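Local atomic coordinates of ketosynthase (Streptomyces sp. MSC090213JE08, PDB entry 6KXD), a protein that probably catalyses the decarboxylative condensation of malonyl-ACP with an acyl chain, as the ketosynthase of a highly reducing type II polyketide synthase. Residues F205-D217 / D223-A235. Sequence-based numbering, arbitrary orientation.
Sequences FALFKRFGALTPD and DKDRQGILTGEGA
The carbonyl oxygen of A213 takes a nearly straight hydrogen bond from I229 N (2.8 Å, 168° at the hydrogen). G228 CA adds a CA-H...O contact to the same oxygen at 3.2 Å. T215 N donates to I229 O at 2.9 Å, tilted from the carbonyl plane. Both bonds are made by I229, to the residues before and after L214, and form a single beta bridge between L214 and I229, not a sheet.

Hydrophobic groups cover the bridge. I229 CG1 sits between its own N and carbonyl carbon (chi1 74°); this, with an extended chi2, brings CD1 over one face of the F208 ring. This CH-pi contact puts CD1 3.8 Å from the ring centroid, 19° off the normal. L214 CD2 lies 3.8 Å from I229 CG1. T215 CG2 meets L230 CD2 at 3.6 Å, while T215 OG1 is hydrogen-bonded to V218 O and accepts a weak bond from D217 N. With an alanine in place of I229, the F208 face would probably lose its methyl and L214 CD2 the CG1 it packs on.

G212, with positive phi, closes the last helical turn in a Schellman motif, and the bridge at L214 comes two residues later. The loop before strand 234-242 is thus held to the helix exit by backbone bonding and apolar packing, with no charge pair between the segments.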
ATOM      1  N   PHE A 205       9.518  15.518   7.426  1.00 44.30           N
ATOM      2  CA  PHE A 205       9.726  16.746   8.195  1.00 43.31           C
ATOM      3  C   PHE A 205       9.702  17.947   7.254  1.00 38.59           C
ATOM      4  O   PHE A 205       8.948  18.908   7.471  1.00 46.68           O
ATOM      5  CB  PHE A 205      11.061  16.631   8.929  1.00 46.33           C
ATOM      6  CG  PHE A 205      11.177  17.601  10.068  1.00 47.07           C
ATOM      7  CD1 PHE A 205      10.237  17.616  11.079  1.00 48.86           C
ATOM      8  CD2 PHE A 205      12.206  18.515  10.105  1.00 55.03           C
ATOM      9  CE1 PHE A 205      10.346  18.502  12.139  1.00 53.66           C
ATOM     10  CE2 PHE A 205      12.300  19.406  11.159  1.00 49.76           C
ATOM     11  CZ  PHE A 205      11.389  19.381  12.175  1.00 49.29           C
ATOM     12  N   ALA A 206      10.521  17.869   6.211  1.00 44.07           N
ATOM     13  CA  ALA A 206      10.653  18.924   5.212  1.00 47.70           C
ATOM     14  C   ALA A 206       9.356  19.125   4.431  1.00 49.89           C
ATOM     15  O   ALA A 206       8.964  20.266   4.154  1.00 46.12           O
ATOM     16  CB  ALA A 206      11.781  18.621   4.287  1.00 45.82           C
ATOM     17  N   LEU A 207       8.662  18.030   4.115  1.00 47.14           N
ATOM     18  CA  LEU A 207       7.363  18.137   3.449  1.00 47.82           C
ATOM     19  C   LEU A 207       6.399  18.958   4.297  1.00 44.14           C
ATOM     20  O   LEU A 207       5.923  20.000   3.842  1.00 49.27           O
ATOM     21  CB  LEU A 207       6.856  16.718   3.159  1.00 49.71           C
ATOM     22  CG  LEU A 207       5.367  16.502   2.899  1.00 54.21           C
ATOM     23  CD1 LEU A 207       4.671  17.710   2.345  1.00 59.69           C
ATOM     24  CD2 LEU A 207       5.209  15.298   1.964  1.00 55.54           C
ATOM     25  N   PHE A 208       6.177  18.556   5.549  1.00 43.08           N
ATOM     26  CA  PHE A 208       5.185  19.213   6.387  1.00 46.39           C
ATOM     27  C   PHE A 208       5.646  20.624   6.755  1.00 48.34           C
ATOM     28  O   PHE A 208       4.853  21.557   6.757  1.00 49.54           O
ATOM     29  CB  PHE A 208       4.812  18.330   7.565  1.00 49.65           C
ATOM     30  CG  PHE A 208       3.901  17.228   7.096  1.00 56.07           C
ATOM     31  CD1 PHE A 208       2.550  17.476   6.895  1.00 61.16           C
ATOM     32  CD2 PHE A 208       4.409  15.984   6.751  1.00 57.43           C
ATOM     33  CE1 PHE A 208       1.712  16.475   6.436  1.00 67.69           C
ATOM     34  CE2 PHE A 208       3.567  14.981   6.292  1.00 63.61           C
ATOM     35  CZ  PHE A 208       2.224  15.234   6.125  1.00 68.51           C
ATOM     36  N   LYS A 209       6.946  20.779   6.967  1.00 50.11           N
ATOM     37  CA  LYS A 209       7.503  22.118   7.203  1.00 54.91           C
ATOM     38  C   LYS A 209       7.090  23.023   6.043  1.00 50.55           C
ATOM     39  O   LYS A 209       6.502  24.078   6.239  1.00 53.27           O
ATOM     40  CB  LYS A 209       9.027  22.073   7.293  1.00 51.29           C
ATOM     41  CG  LYS A 209       9.703  23.418   7.510  1.00 55.78           C
ATOM     42  CD  LYS A 209       9.345  24.079   8.811  1.00 51.51           C
ATOM     43  CE  LYS A 209       9.838  25.515   8.824  1.00 58.56           C
ATOM     44  NZ  LYS A 209       9.841  26.078  10.195  1.00 60.40           N
ATOM     45  N   ARG A 210       7.417  22.592   4.833  1.00 43.50           N
ATOM     46  CA  ARG A 210       7.216  23.422   3.661  1.00 48.26           C
ATOM     47  C   ARG A 210       5.729  23.713   3.422  1.00 53.17           C
ATOM     48  O   ARG A 210       5.398  24.743   2.843  1.00 53.35           O
ATOM     49  CB  ARG A 210       7.801  22.808   2.395  1.00 44.58           C
ATOM     50  CG  ARG A 210       7.684  23.724   1.185  1.00 47.29           C
ATOM     51  CD  ARG A 210       8.156  25.148   1.456  1.00 46.04           C
ATOM     52  NE  ARG A 210       8.065  25.926   0.253  1.00 48.40           N
ATOM     53  CZ  ARG A 210       6.977  26.583  -0.117  1.00 45.75           C
ATOM     54  NH1 ARG A 210       5.903  26.589   0.654  1.00 46.82           N
ATOM     55  NH2 ARG A 210       6.965  27.235  -1.265  1.00 48.38           N
ATOM     56  N   PHE A 211       4.859  22.800   3.843  1.00 52.82           N
ATOM     57  CA  PHE A 211       3.417  22.999   3.824  1.00 55.74           C
ATOM     58  C   PHE A 211       2.952  23.999   4.897  1.00 63.64           C
ATOM     59  O   PHE A 211       1.794  24.391   4.881  1.00 63.68           O
ATOM     60  CB  PHE A 211       2.718  21.646   3.990  1.00 64.99           C
ATOM     61  CG  PHE A 211       2.221  21.056   2.697  1.00 67.14           C
ATOM     62  CD1 PHE A 211       2.856  21.340   1.496  1.00 69.99           C
ATOM     63  CD2 PHE A 211       1.086  20.261   2.679  1.00 79.55           C
ATOM     64  CE1 PHE A 211       2.376  20.822   0.304  1.00 80.84           C
ATOM     65  CE2 PHE A 211       0.604  19.750   1.485  1.00 81.30           C
ATOM     66  CZ  PHE A 211       1.257  20.021   0.303  1.00 81.77           C
ATOM     67  N   GLY A 212       3.829  24.405   5.825  1.00 51.21           N
ATOM     68  CA  GLY A 212       3.425  25.225   6.975  1.00 57.76           C
ATOM     69  C   GLY A 212       2.486  24.464   7.901  1.00 58.26           C
ATOM     70  O   GLY A 212       1.722  25.052   8.641  1.00 60.03           O
ATOM     71  N   ALA A 213       2.563  23.124   7.864  1.00 54.85           N
ATOM     72  CA  ALA A 213       1.696  22.277   8.617  1.00 52.64           C
ATOM     73  C   ALA A 213       2.398  21.717   9.868  1.00 44.80           C
ATOM     74  O   ALA A 213       1.798  20.909  10.569  1.00 53.17           O
ATOM     75  CB  ALA A 213       1.207  21.159   7.736  1.00 55.58           C
ATOM     76  N   LEU A 214       3.637  22.142  10.140  1.00 44.50           N
ATOM     77  CA  LEU A 214       4.321  21.751  11.373  1.00 52.72           C
ATOM     78  C   LEU A 214       3.969  22.742  12.492  1.00 52.94           C
ATOM     79  O   LEU A 214       4.115  23.932  12.303  1.00 50.51           O
ATOM     80  CB  LEU A 214       5.829  21.757  11.122  1.00 54.11           C
ATOM     81  CG  LEU A 214       6.438  20.481  10.552  1.00 52.98           C
ATOM     82  CD1 LEU A 214       7.926  20.480  10.811  1.00 57.99           C
ATOM     83  CD2 LEU A 214       5.788  19.223  11.137  1.00 50.18           C
ATOM     84  N   THR A 215       3.510  22.248  13.642  1.00 53.54           N
ATOM     85  CA  THR A 215       3.355  23.079  14.831  1.00 57.35           C
ATOM     86  C   THR A 215       4.725  23.614  15.257  1.00 61.07           C
ATOM     87  O   THR A 215       5.740  22.922  15.123  1.00 51.36           O
ATOM     88  CB  THR A 215       2.686  22.323  15.981  1.00 59.04           C
ATOM     89  OG1 THR A 215       2.420  23.297  16.990  1.00 55.95           O
ATOM     90  CG2 THR A 215       3.542  21.203  16.541  1.00 53.15           C
ATOM     91  N   PRO A 216       4.817  24.884  15.729  1.00 59.44           N
ATOM     92  CA  PRO A 216       6.055  25.392  16.302  1.00 55.62           C
ATOM     93  C   PRO A 216       6.252  24.942  17.763  1.00 56.55           C
ATOM     94  O   PRO A 216       7.346  25.109  18.289  1.00 63.92           O
ATOM     95  CB  PRO A 216       5.945  26.924  16.167  1.00 57.36           C
ATOM     96  CG  PRO A 216       4.494  27.218  15.811  1.00 62.80           C
ATOM     97  CD  PRO A 216       3.749  25.899  15.728  1.00 63.69           C
ATOM     98  N   ASP A 217       5.221  24.388  18.409  1.00 57.80           N
ATOM     99  CA  ASP A 217       5.369  23.841  19.764  1.00 61.76           C
ATOM    100  C   ASP A 217       4.731  22.454  19.848  1.00 58.09           C
ATOM    101  O   ASP A 217       5.443  21.480  19.736  1.00 56.11           O
ATOM    102  CB  ASP A 217       4.817  24.768  20.855  1.00 60.44           C
ATOM    103  CG  ASP A 217       3.574  25.539  20.453  1.00 64.10           C
ATOM    104  OD1 ASP A 217       2.664  24.931  19.842  1.00 62.78           O
ATOM    105  OD2 ASP A 217       3.511  26.738  20.788  1.00 65.94           O
ATOM    106  N   ASP A 223      -8.197  22.404  18.451  1.00 51.00           N
ATOM    107  CA  ASP A 223      -7.998  23.631  19.200  1.00 55.59           C
ATOM    108  C   ASP A 223      -8.163  24.802  18.232  1.00 57.50           C
ATOM    109  O   ASP A 223      -7.777  24.686  17.087  1.00 51.92           O
ATOM    110  CB  ASP A 223      -6.622  23.653  19.847  1.00 56.87           C
ATOM    111  CG  ASP A 223      -6.424  24.784  20.841  1.00 61.21           C
ATOM    112  OD1 ASP A 223      -6.170  25.916  20.379  1.00 52.10           O
ATOM    113  OD2 ASP A 223      -6.535  24.504  22.059  1.00 61.54           O
ATOM    114  N   LYS A 224      -8.694  25.918  18.750  1.00 54.88           N
ATOM    115  CA  LYS A 224      -8.935  27.124  18.009  1.00 52.70           C
ATOM    116  C   LYS A 224      -7.617  27.682  17.456  1.00 50.07           C
ATOM    117  O   LYS A 224      -7.621  28.246  16.359  1.00 55.44           O
ATOM    118  CB  LYS A 224      -9.689  28.126  18.897  1.00 54.71           C
ATOM    119  CG  LYS A 224     -10.220  29.370  18.198  1.00 68.36           C
ATOM    120  CD  LYS A 224     -10.823  30.406  19.152  1.00 66.66           C
ATOM    121  CE  LYS A 224     -11.542  31.538  18.442  1.00 73.89           C
ATOM    122  NZ  LYS A 224     -10.626  32.670  18.165  1.00 83.81           N
ATOM    123  N   ASP A 225      -6.487  27.506  18.158  1.00 50.34           N
ATOM    124  CA  ASP A 225      -5.200  28.065  17.670  1.00 54.28           C
ATOM    125  C   ASP A 225      -4.208  26.944  17.326  1.00 51.67           C
ATOM    126  O   ASP A 225      -3.007  27.202  17.258  1.00 52.73           O
ATOM    127  CB  ASP A 225      -4.584  29.071  18.650  1.00 57.08           C
ATOM    128  CG  ASP A 225      -5.618  30.034  19.211  1.00 70.75           C
ATOM    129  OD1 ASP A 225      -6.104  30.895  18.434  1.00 76.54           O
ATOM    130  OD2 ASP A 225      -5.975  29.879  20.403  1.00 74.56           O
ATOM    131  N   ARG A 226      -4.732  25.763  16.973  1.00 52.61           N
ATOM    132  CA  ARG A 226      -3.903  24.659  16.420  1.00 50.47           C
ATOM    133  C   ARG A 226      -3.061  25.206  15.259  1.00 48.85           C
ATOM    134  O   ARG A 226      -3.477  26.106  14.506  1.00 54.39           O
ATOM    135  CB  ARG A 226      -4.818  23.494  16.022  1.00 53.11           C
ATOM    136  CG  ARG A 226      -5.697  23.775  14.814  1.00 47.32           C
ATOM    137  CD  ARG A 226      -6.662  22.651  14.524  1.00 50.57           C
ATOM    138  NE  ARG A 226      -7.513  22.990  13.399  1.00 52.10           N
ATOM    139  CZ  ARG A 226      -8.672  23.645  13.477  1.00 52.06           C
ATOM    140  NH1 ARG A 226      -9.056  24.236  14.594  1.00 55.73           N
ATOM    141  NH2 ARG A 226      -9.453  23.707  12.422  1.00 44.33           N
ATOM    142  N   GLN A 227      -1.815  24.736  15.176  1.00 50.25           N
ATOM    143  CA  GLN A 227      -0.804  25.248  14.278  1.00 52.27           C
ATOM    144  C   GLN A 227      -0.146  24.104  13.493  1.00 46.48           C
ATOM    145  O   GLN A 227       0.814  24.338  12.785  1.00 50.60           O
ATOM    146  CB  GLN A 227       0.242  26.014  15.097  1.00 58.24           C
ATOM    147  CG  GLN A 227      -0.256  27.344  15.646  1.00 62.83           C
ATOM    148  CD  GLN A 227      -0.905  28.164  14.564  1.00 72.36           C
ATOM    149  OE1 GLN A 227      -2.047  28.604  14.688  1.00 91.30           O
ATOM    150  NE2 GLN A 227      -0.189  28.345  13.468  1.00 77.51           N
ATOM    151  N   GLY A 228      -0.643  22.884  13.687  1.00 50.98           N
ATOM    152  CA  GLY A 228      -0.255  21.784  12.867  1.00 51.95           C
ATOM    153  C   GLY A 228       0.227  20.601  13.671  1.00 45.82           C
ATOM    154  O   GLY A 228      -0.152  20.377  14.800  1.00 47.21           O
ATOM    155  N   ILE A 229       1.019  19.785  12.980  1.00 49.99           N
ATOM    156  CA  ILE A 229       1.347  18.462  13.403  1.00 51.36           C
ATOM    157  C   ILE A 229       2.781  18.446  13.932  1.00 47.46           C
ATOM    158  O   ILE A 229       3.575  19.337  13.664  1.00 44.37           O
ATOM    159  CB  ILE A 229       1.215  17.472  12.227  1.00 48.77           C
ATOM    160  CG1 ILE A 229       2.359  17.602  11.222  1.00 48.26           C
ATOM    161  CG2 ILE A 229      -0.142  17.590  11.538  1.00 52.24           C
ATOM    162  CD1 ILE A 229       2.590  16.321  10.394  1.00 51.67           C
ATOM    163  N   LEU A 230       3.123  17.312  14.545  1.00 47.53           N
ATOM    164  CA  LEU A 230       4.500  16.894  14.647  1.00 45.27           C
ATOM    165  C   LEU A 230       4.601  15.557  13.909  1.00 44.27           C
ATOM    166  O   LEU A 230       3.686  14.785  14.020  1.00 48.70           O
ATOM    167  CB  LEU A 230       4.874  16.684  16.113  1.00 48.96           C
ATOM    168  CG  LEU A 230       4.999  17.942  16.973  1.00 50.20           C
ATOM    169  CD1 LEU A 230       5.128  17.550  18.441  1.00 51.11           C
ATOM    170  CD2 LEU A 230       6.176  18.797  16.524  1.00 47.28           C
ATOM    171  N   THR A 231       5.686  15.365  13.165  1.00 46.79           N
ATOM    172  CA  THR A 231       5.960  14.084  12.476  1.00 45.59           C
ATOM    173  C   THR A 231       6.333  13.047  13.540  1.00 50.00           C
ATOM    174  O   THR A 231       6.945  13.366  14.581  1.00 47.18           O
ATOM    175  CB  THR A 231       7.052  14.231  11.425  1.00 45.52           C
ATOM    176  OG1 THR A 231       8.293  14.489  12.065  1.00 49.43           O
ATOM    177  CG2 THR A 231       6.797  15.333  10.427  1.00 46.78           C
ATOM    178  N   GLY A 232       5.868  11.824  13.308  1.00 46.83           N
ATOM    179  CA  GLY A 232       5.957  10.738  14.208  1.00 43.00           C
ATOM    180  C   GLY A 232       6.361   9.480  13.473  1.00 38.07           C
ATOM    181  O   GLY A 232       6.773   9.528  12.324  1.00 46.63           O
ATOM    182  N   GLU A 233       6.356   8.383  14.220  1.00 44.81           N
ATOM    183  CA  GLU A 233       6.793   7.146  13.717  1.00 43.03           C
ATOM    184  C   GLU A 233       6.365   6.038  14.666  1.00 43.65           C
ATOM    185  O   GLU A 233       5.746   6.260  15.699  1.00 42.33           O
ATOM    186  CB  GLU A 233       8.308   7.156  13.551  1.00 44.90           C
ATOM    187  CG  GLU A 233       9.074   7.395  14.863  1.00 45.93           C
ATOM    188  CD  GLU A 233      10.548   7.095  14.778  1.00 44.56           C
ATOM    189  OE1 GLU A 233      11.112   7.120  13.666  1.00 44.29           O
ATOM    190  OE2 GLU A 233      11.129   6.810  15.840  1.00 51.75           O
ATOM    191  N   GLY A 234       6.701   4.816  14.273  1.00 43.27           N
ATOM    192  CA  GLY A 234       6.384   3.681  15.067  1.00 42.72           C
ATOM    193  C   GLY A 234       5.694   2.613  14.255  1.00 44.16           C
ATOM    194  O   GLY A 234       5.702   2.643  13.071  1.00 39.74           O
ATOM    195  N   ALA A 235       5.152   1.624  14.948  1.00 46.53           N
ATOM    196  CA  ALA A 235       4.440   0.560  14.288  1.00 40.80           C
ATOM    197  C   ALA A 235       3.345   0.077  15.221  1.00 41.83           C
ATOM    198  O   ALA A 235       3.516  -0.021  16.455  1.00 41.83           O
ATOM    199  CB  ALA A 235       5.410  -0.534  13.934  1.00 39.76           C
TER